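PDB 4OHF: cytosolic IMP-GMP specific 5'-nucleotidase from Legionella pneumophila subsp. pneumophila, which probably hydrolyses purine nucleoside monophosphates, chiefly IMP and GMP, to nucleoside and phosphate on a magnesium-binding HAD-type fold. Local coordinates for residues K77-I81 with S93-T97; S333-A337 with S400-P404; I340-I344 with L394-Q398. One frame throughout, in Å; residues are numbered along the deposited sequence.

From the N terminus, the first of the three contacts to close is contact 1, where 77-81 pairs with 93-97 and completes a short hairpin in the five-stranded antiparallel sheet. That loop is complete long before contact 2 opens, so the two are in series, their centres about 25 Å apart. Contact 2 joins the end of helix 327-336 to the loop after helix 374-399, closing a mostly helical excursion of 62 residues. Contact 3 is nested inside it, pairing helices 338-367 and 374-399. The two touch, with centres about 10 Å apart and Phe-401 CE1 4.0 Å from Ile-340 CG1. Trp-406, just beyond 400-404, packs on Ile-81 and Tyr-94 of contact 1.

Contact 1: K77-I81 with S93-T97; sequences KNGNI and SYHGT
Ile-81 and Tyr-94 form an antiparallel hydrogen-bonded pair, joined by two backbone hydrogen bonds between 77-81 and 93-97. Ile-81 N donates to Tyr-94 O over 2.8 Å with 162° at the hydrogen, and Tyr-94 N returns a bond to Ile-81 O over 3.0 Å. The same two oxygens receive CA-H...O contacts, Tyr-94 O from Asn-80 CA at 3.2 Å and Ile-81 O from Ser-93 CA at 3.4 Å.

Side-chain contact centres on the His-95 imidazole. With CG anti to the backbone N (chi1 179°), the ring reaches over toward the turn, where Asn-78 O comes to its edge, 3.0 Å from CE1. The Asn-80 side chain lies next to the ring, its amide plane turned 66° from it. Beyond the pair, His-95 NE2 makes a weak hydrogen bond to Asp-144, and Tyr-153 meets the ring nearly at right angles. On the other face of the sheet, Ile-81 and Tyr-94 both pack against Trp-406.

Gly-79, at a positive phi, and Asn-80 together face Asp-75: a G1 beta bulge opposite strand 73-75, just where strand 80-84 begins its antiparallel hairpin with 90-95.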
loop_
_atom_site.group_PDB
_atom_site.type_symbol
_atom_site.label_atom_id
_atom_site.label_comp_id
_atom_site.label_asym_id
_atom_site.label_seq_id
_atom_site.Cartn_x
_atom_site.Cartn_y
_atom_site.Cartn_z
ATOM N N LYS B 77 16.248 -12.101 1.788
ATOM C CA LYS B 77 17.131 -11.237 1.028
ATOM C C LYS B 77 18.596 -11.606 1.254
ATOM O O LYS B 77 19.328 -11.860 0.305
ATOM C CB LYS B 77 16.885 -9.782 1.430
ATOM C CG LYS B 77 17.810 -8.737 0.797
ATOM C CD LYS B 77 17.741 -7.444 1.617
ATOM C CE LYS B 77 18.669 -6.349 1.106
ATOM N NZ LYS B 77 18.812 -5.271 2.138
ATOM N N ASN B 78 19.020 -11.664 2.511
ATOM C CA ASN B 78 20.415 -11.963 2.813
ATOM C C ASN B 78 20.710 -13.357 3.362
ATOM O O ASN B 78 21.790 -13.588 3.917
ATOM C CB ASN B 78 20.949 -10.921 3.791
ATOM C CG ASN B 78 20.547 -9.521 3.407
ATOM O OD1 ASN B 78 20.734 -9.111 2.265
ATOM N ND2 ASN B 78 19.989 -8.775 4.359
ATOM N N GLY B 79 19.764 -14.284 3.206
ATOM C CA GLY B 79 19.964 -15.636 3.703
ATOM C C GLY B 79 20.312 -15.692 5.186
ATOM O O GLY B 79 21.196 -16.443 5.595
ATOM N N ASN B 80 19.611 -14.898 5.990
ATOM C CA ASN B 80 19.849 -14.862 7.434
ATOM C C ASN B 80 18.617 -15.256 8.254
ATOM O O ASN B 80 17.487 -15.215 7.766
ATOM C CB ASN B 80 20.302 -13.459 7.868
ATOM C CG ASN B 80 21.595 -13.026 7.200
ATOM O OD1 ASN B 80 22.551 -13.801 7.093
ATOM N ND2 ASN B 80 21.638 -11.771 6.763
ATOM N N ILE B 81 18.849 -15.633 9.506
ATOM C CA ILE B 81 17.772 -16.015 10.399
ATOM C C ILE B 81 17.887 -15.142 11.635
ATOM O O ILE B 81 18.948 -15.057 12.241
ATOM C CB ILE B 81 17.867 -17.496 10.781
ATOM C CG1 ILE B 81 17.797 -18.363 9.514
ATOM C CG2 ILE B 81 16.727 -17.859 11.738
ATOM C CD1 ILE B 81 17.876 -19.870 9.791
ATOM N N SER B 93 21.428 -12.881 15.443
ATOM C CA SER B 93 21.262 -13.344 14.077
ATOM C C SER B 93 22.327 -14.317 13.585
ATOM O O SER B 93 23.444 -14.365 14.100
ATOM C CB SER B 93 21.206 -12.139 13.134
ATOM O OG SER B 93 22.385 -11.357 13.241
ATOM N N TYR B 94 21.953 -15.090 12.572
ATOM C CA TYR B 94 22.842 -16.063 11.965
ATOM C C TYR B 94 22.711 -16.013 10.439
ATOM O O TYR B 94 21.636 -15.717 9.901
ATOM C CB TYR B 94 22.494 -17.487 12.432
ATOM C CG TYR B 94 22.874 -17.849 13.857
ATOM C CD1 TYR B 94 22.241 -17.253 14.948
ATOM C CD2 TYR B 94 23.858 -18.807 14.113
ATOM C CE1 TYR B 94 22.582 -17.601 16.260
ATOM C CE2 TYR B 94 24.206 -19.164 15.419
ATOM C CZ TYR B 94 23.566 -18.557 16.486
ATOM O OH TYR B 94 23.925 -18.878 17.779
ATOM N N HIS B 95 23.820 -16.265 9.750
ATOM C CA HIS B 95 23.802 -16.336 8.294
ATOM C C HIS B 95 24.016 -17.833 8.099
ATOM O O HIS B 95 25.130 -18.331 8.236
ATOM C CB HIS B 95 24.957 -15.554 7.670
ATOM C CG HIS B 95 24.990 -15.624 6.174
ATOM N ND1 HIS B 95 24.117 -14.917 5.373
ATOM C CD2 HIS B 95 25.763 -16.353 5.333
ATOM C CE1 HIS B 95 24.350 -15.208 4.106
ATOM N NE2 HIS B 95 25.343 -16.076 4.054
ATOM N N GLY B 96 22.938 -18.553 7.821
ATOM C CA GLY B 96 23.051 -19.990 7.684
ATOM C C GLY B 96 23.258 -20.556 9.074
ATOM O O GLY B 96 22.454 -20.306 9.971
ATOM N N THR B 97 24.340 -21.299 9.269
ATOM C CA THR B 97 24.628 -21.883 10.574
ATOM C C THR B 97 25.573 -20.984 11.350
ATOM O O THR B 97 25.619 -21.025 12.579
ATOM C CB THR B 97 25.290 -23.266 10.431
ATOM O OG1 THR B 97 24.432 -24.132 9.675
ATOM C CG2 THR B 97 25.542 -23.880 11.804
#

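Contact 2: S333-A337 with S400-P404; sequences SQIRA and SFYNP
Ala-337 sits on one face of the Phe-401 ring. Its CA stands 3.8 Å from the ring centroid and 4° off the ring normal, which makes this a CH-pi contact, while its methyl CB comes 3.6 Å from CG on the same ring. Phe-401 CG lies anti to the carbonyl carbon (chi1 -68°), an arrangement that presents the ring broadside to the end of helix 327-336. Farther round, Arg-336 CB approaches Phe-401 CD2 to 3.7 Å.

Tyr-402 makes the second aromatic contact. Ser-333 CB comes obliquely to its ring, 3.4 Å from CE1, and the Gln-334 side chain runs nearly perpendicular to the tyrosine, with CG 3.4 Å from OH. Ser-333 OG lies 2.9 Å from Phe-401 O, but Glu-329 O also competes for its single proton.

Around these groups lies a second shell. Within the loop itself, Phe-401 CB lies over the centre of the Tyr-402 ring, 4.2 Å above its plane. Tyr-402 OH forms a weak hydrogen bond to Glu-341 OE2.

The C-terminal turn of helix 327-336 thus rests on the loop that leaves helix 374-399, beside the start of helix 338-367, while Ile-459 of the second subunit packs on Gln-334 and Ile-335.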
loop_
_atom_site.group_PDB
_atom_site.type_symbol
_atom_site.label_atom_id
_atom_site.label_comp_id
_atom_site.label_asym_id
_atom_site.label_seq_id
_atom_site.Cartn_x
_atom_site.Cartn_y
_atom_site.Cartn_z
ATOM N N SER B 333 12.643 -25.604 31.660
ATOM C CA SER B 333 13.944 -24.960 31.708
ATOM C C SER B 333 14.026 -23.758 32.656
ATOM O O SER B 333 15.056 -23.527 33.279
ATOM C CB SER B 333 14.371 -24.537 30.303
ATOM O OG SER B 333 14.718 -25.673 29.533
ATOM N N GLN B 334 12.957 -22.984 32.776
ATOM C CA GLN B 334 13.009 -21.827 33.667
ATOM C C GLN B 334 13.083 -22.294 35.128
ATOM O O GLN B 334 13.657 -21.611 35.987
ATOM C CB GLN B 334 11.789 -20.925 33.444
ATOM C CG GLN B 334 11.683 -20.368 32.015
ATOM C CD GLN B 334 10.426 -19.527 31.787
ATOM O OE1 GLN B 334 10.346 -18.372 32.209
ATOM N NE2 GLN B 334 9.435 -20.115 31.125
ATOM N N ILE B 335 12.502 -23.461 35.395
ATOM C CA ILE B 335 12.503 -24.045 36.723
ATOM C C ILE B 335 13.903 -24.560 37.054
ATOM O O ILE B 335 14.392 -24.402 38.166
ATOM C CB ILE B 335 11.529 -25.225 36.798
ATOM C CG1 ILE B 335 10.128 -24.766 36.396
ATOM C CG2 ILE B 335 11.554 -25.826 38.200
ATOM C CD1 ILE B 335 9.070 -25.850 36.457
ATOM N N ARG B 336 14.538 -25.195 36.079
ATOM C CA ARG B 336 15.880 -25.731 36.256
ATOM C C ARG B 336 16.891 -24.611 36.354
ATOM O O ARG B 336 18.046 -24.836 36.711
ATOM C CB ARG B 336 16.244 -26.627 35.079
ATOM C CG ARG B 336 16.184 -28.121 35.380
ATOM C CD ARG B 336 15.730 -28.893 34.150
ATOM N NE ARG B 336 16.212 -28.269 32.923
ATOM C CZ ARG B 336 15.655 -28.430 31.725
ATOM N NH1 ARG B 336 14.581 -29.207 31.578
ATOM N NH2 ARG B 336 16.165 -27.797 30.671
ATOM N N ALA B 337 16.456 -23.397 36.046
ATOM C CA ALA B 337 17.358 -22.262 36.057
ATOM C C ALA B 337 17.055 -21.328 37.209
ATOM O O ALA B 337 17.768 -20.333 37.422
ATOM C CB ALA B 337 17.271 -21.515 34.721
ATOM N N SER B 400 23.018 -22.096 29.474
ATOM C CA SER B 400 23.088 -23.538 29.310
ATOM C C SER B 400 21.759 -24.265 29.584
ATOM O O SER B 400 21.643 -25.457 29.275
ATOM C CB SER B 400 24.181 -24.116 30.211
ATOM O OG SER B 400 23.927 -23.830 31.575
ATOM N N PHE B 401 20.776 -23.564 30.165
ATOM C CA PHE B 401 19.465 -24.164 30.442
ATOM C C PHE B 401 18.503 -24.058 29.250
ATOM O O PHE B 401 17.453 -24.693 29.233
ATOM C CB PHE B 401 18.799 -23.509 31.655
ATOM C CG PHE B 401 19.489 -23.784 32.957
ATOM C CD1 PHE B 401 20.486 -22.927 33.429
ATOM C CD2 PHE B 401 19.171 -24.916 33.702
ATOM C CE1 PHE B 401 21.151 -23.206 34.631
ATOM C CE2 PHE B 401 19.834 -25.196 34.896
ATOM C CZ PHE B 401 20.819 -24.348 35.363
ATOM N N TYR B 402 18.873 -23.262 28.256
ATOM C CA TYR B 402 18.036 -23.074 27.085
ATOM C C TYR B 402 18.819 -23.383 25.822
ATOM O O TYR B 402 20.033 -23.576 25.872
ATOM C CB TYR B 402 17.532 -21.629 27.039
ATOM C CG TYR B 402 16.899 -21.177 28.337
ATOM C CD1 TYR B 402 15.651 -21.656 28.724
ATOM C CD2 TYR B 402 17.550 -20.276 29.177
ATOM C CE1 TYR B 402 15.057 -21.250 29.908
ATOM C CE2 TYR B 402 16.962 -19.861 30.382
ATOM C CZ TYR B 402 15.705 -20.355 30.735
ATOM O OH TYR B 402 15.080 -19.946 31.894
ATOM N N ASN B 403 18.112 -23.426 24.698
ATOM C CA ASN B 403 18.704 -23.697 23.401
ATOM C C ASN B 403 19.985 -22.865 23.226
ATOM O O ASN B 403 19.948 -21.633 23.268
ATOM C CB ASN B 403 17.672 -23.369 22.316
ATOM C CG ASN B 403 18.232 -23.510 20.923
ATOM O OD1 ASN B 403 19.059 -22.700 20.497
ATOM N ND2 ASN B 403 17.797 -24.551 20.204
ATOM N N PRO B 404 21.141 -23.529 23.043
ATOM C CA PRO B 404 22.415 -22.819 22.878
ATOM C C PRO B 404 22.505 -21.724 21.814
ATOM O O PRO B 404 23.150 -20.697 22.033
ATOM C CB PRO B 404 23.427 -23.955 22.650
ATOM C CG PRO B 404 22.607 -25.116 22.219
ATOM C CD PRO B 404 21.356 -24.986 23.043
#

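Contact 3: I340-I344 with L394-Q398; sequences IEKKI and LLQEQ
Ile-340, Ile-344 and Leu-394 form the apolar seam of an antiparallel helical hairpin, in which the axes of 340-344 and 394-398 pass 9.7 Å apart with their directions at 155°. Ile-344 and Leu-394 run alongside each other, pointing opposite ways, bringing CG1 of the isoleucine within 3.7 Å of CB of the leucine. Ile-344 CD1 continues across to Leu-395, 3.7 Å from its CD2. A turn away, Ile-340 CD1 lies 3.9 Å from Leu-394 CD2, and its CG2 branch faces Leu-394 O and Gln-398 CB.

Around this seam the aliphatic parts of polar residues extend the packing. Glu-397 turns its CG away from its own backbone N (chi1 172°), lies across Ile-340 and sets that CG 3.4 Å from Ile-340 CD1. Lys-343 is bent along its length and lays CG against both methyls of Leu-394.

Along one margin Gln-398 meets Glu-341, their amide and carboxylate planes 47° apart; Gln-398 NE2 and Glu-341 OE2 are modelled so close that the details of their hydrogen bond are doubtful. Arg-408 makes a weak, long ion pair with Glu-341. Along another margin the opposite charges of Lys-343 and Glu-397 stay apart, NZ of the lysine 6.4 Å from OE1 of the glutamate.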
loop_
_atom_site.group_PDB
_atom_site.type_symbol
_atom_site.label_atom_id
_atom_site.label_comp_id
_atom_site.label_asym_id
_atom_site.label_seq_id
_atom_site.Cartn_x
_atom_site.Cartn_y
_atom_site.Cartn_z
ATOM N N ILE B 340 19.813 -20.164 39.552
ATOM C CA ILE B 340 20.713 -19.225 38.890
ATOM C C ILE B 340 20.014 -17.883 38.641
ATOM O O ILE B 340 20.625 -16.823 38.769
ATOM C CB ILE B 340 21.237 -19.771 37.536
ATOM C CG1 ILE B 340 22.246 -20.898 37.768
ATOM C CG2 ILE B 340 21.938 -18.667 36.763
ATOM C CD1 ILE B 340 23.615 -20.416 38.275
ATOM N N GLU B 341 18.732 -17.937 38.292
ATOM C CA GLU B 341 17.948 -16.730 38.023
ATOM C C GLU B 341 17.928 -15.850 39.264
ATOM O O GLU B 341 17.960 -14.625 39.182
ATOM C CB GLU B 341 16.510 -17.105 37.639
ATOM C CG GLU B 341 16.016 -16.549 36.301
ATOM C CD GLU B 341 15.717 -17.653 35.273
ATOM O OE1 GLU B 341 14.971 -18.607 35.623
ATOM O OE2 GLU B 341 16.221 -17.561 34.120
ATOM N N LYS B 342 17.859 -16.494 40.418
ATOM C CA LYS B 342 17.840 -15.780 41.684
ATOM C C LYS B 342 19.218 -15.188 41.934
ATOM O O LYS B 342 19.343 -14.044 42.362
ATOM C CB LYS B 342 17.464 -16.736 42.824
ATOM C CG LYS B 342 16.042 -17.285 42.716
ATOM C CD LYS B 342 15.732 -18.289 43.825
ATOM C CE LYS B 342 14.357 -18.926 43.651
ATOM N NZ LYS B 342 14.148 -20.047 44.617
ATOM N N LYS B 343 20.246 -15.980 41.652
ATOM C CA LYS B 343 21.629 -15.564 41.847
ATOM C C LYS B 343 21.890 -14.317 41.022
ATOM O O LYS B 343 22.533 -13.373 41.487
ATOM C CB LYS B 343 22.584 -16.675 41.403
ATOM C CG LYS B 343 23.970 -16.603 42.029
ATOM C CD LYS B 343 23.905 -16.941 43.514
ATOM C CE LYS B 343 23.352 -18.352 43.721
ATOM N NZ LYS B 343 24.160 -19.360 42.976
ATOM N N ILE B 344 21.377 -14.320 39.796
ATOM C CA ILE B 344 21.543 -13.187 38.902
ATOM C C ILE B 344 20.782 -11.965 39.423
ATOM O O ILE B 344 21.200 -10.830 39.216
ATOM C CB ILE B 344 21.080 -13.550 37.484
ATOM C CG1 ILE B 344 21.950 -14.697 36.956
ATOM C CG2 ILE B 344 21.181 -12.336 36.571
ATOM C CD1 ILE B 344 21.660 -15.125 35.513
ATOM N N LEU B 394 27.564 -15.719 35.603
ATOM C CA LEU B 394 26.264 -16.265 35.986
ATOM C C LEU B 394 25.341 -16.306 34.769
ATOM O O LEU B 394 24.581 -17.252 34.601
ATOM C CB LEU B 394 25.619 -15.422 37.086
ATOM C CG LEU B 394 26.058 -15.704 38.524
ATOM C CD1 LEU B 394 25.456 -14.673 39.450
ATOM C CD2 LEU B 394 25.614 -17.100 38.933
ATOM N N LEU B 395 25.408 -15.286 33.916
ATOM C CA LEU B 395 24.579 -15.258 32.720
ATOM C C LEU B 395 24.922 -16.432 31.798
ATOM O O LEU B 395 24.034 -17.189 31.412
ATOM C CB LEU B 395 24.741 -13.926 31.970
ATOM C CG LEU B 395 24.231 -12.643 32.653
ATOM C CD1 LEU B 395 24.586 -11.427 31.800
ATOM C CD2 LEU B 395 22.733 -12.718 32.882
ATOM N N GLN B 396 26.202 -16.577 31.442
ATOM C CA GLN B 396 26.663 -17.679 30.582
ATOM C C GLN B 396 26.122 -19.008 31.122
ATOM O O GLN B 396 25.753 -19.910 30.373
ATOM C CB GLN B 396 28.200 -17.724 30.552
ATOM C CG GLN B 396 28.774 -19.108 30.221
ATOM C CD GLN B 396 30.269 -19.264 30.547
ATOM O OE1 GLN B 396 30.720 -18.961 31.663
ATOM N NE2 GLN B 396 31.035 -19.756 29.575
ATOM N N GLU B 397 26.087 -19.109 32.442
ATOM C CA GLU B 397 25.593 -20.292 33.130
ATOM C C GLU B 397 24.090 -20.441 32.908
ATOM O O GLU B 397 23.571 -21.558 32.749
ATOM C CB GLU B 397 25.881 -20.153 34.613
ATOM C CG GLU B 397 25.263 -21.209 35.468
ATOM C CD GLU B 397 26.277 -21.818 36.384
ATOM O OE1 GLU B 397 26.706 -21.129 37.347
ATOM O OE2 GLU B 397 26.660 -22.983 36.116
ATOM N N GLN B 398 23.389 -19.312 32.905
ATOM C CA GLN B 398 21.951 -19.332 32.698
ATOM C C GLN B 398 21.612 -19.791 31.291
ATOM O O GLN B 398 20.583 -20.416 31.067
ATOM C CB GLN B 398 21.360 -17.951 32.919
ATOM C CG GLN B 398 19.887 -17.865 32.584
ATOM C CD GLN B 398 19.337 -16.467 32.792
ATOM O OE1 GLN B 398 19.811 -15.509 32.177
ATOM N NE2 GLN B 398 18.338 -16.342 33.668
#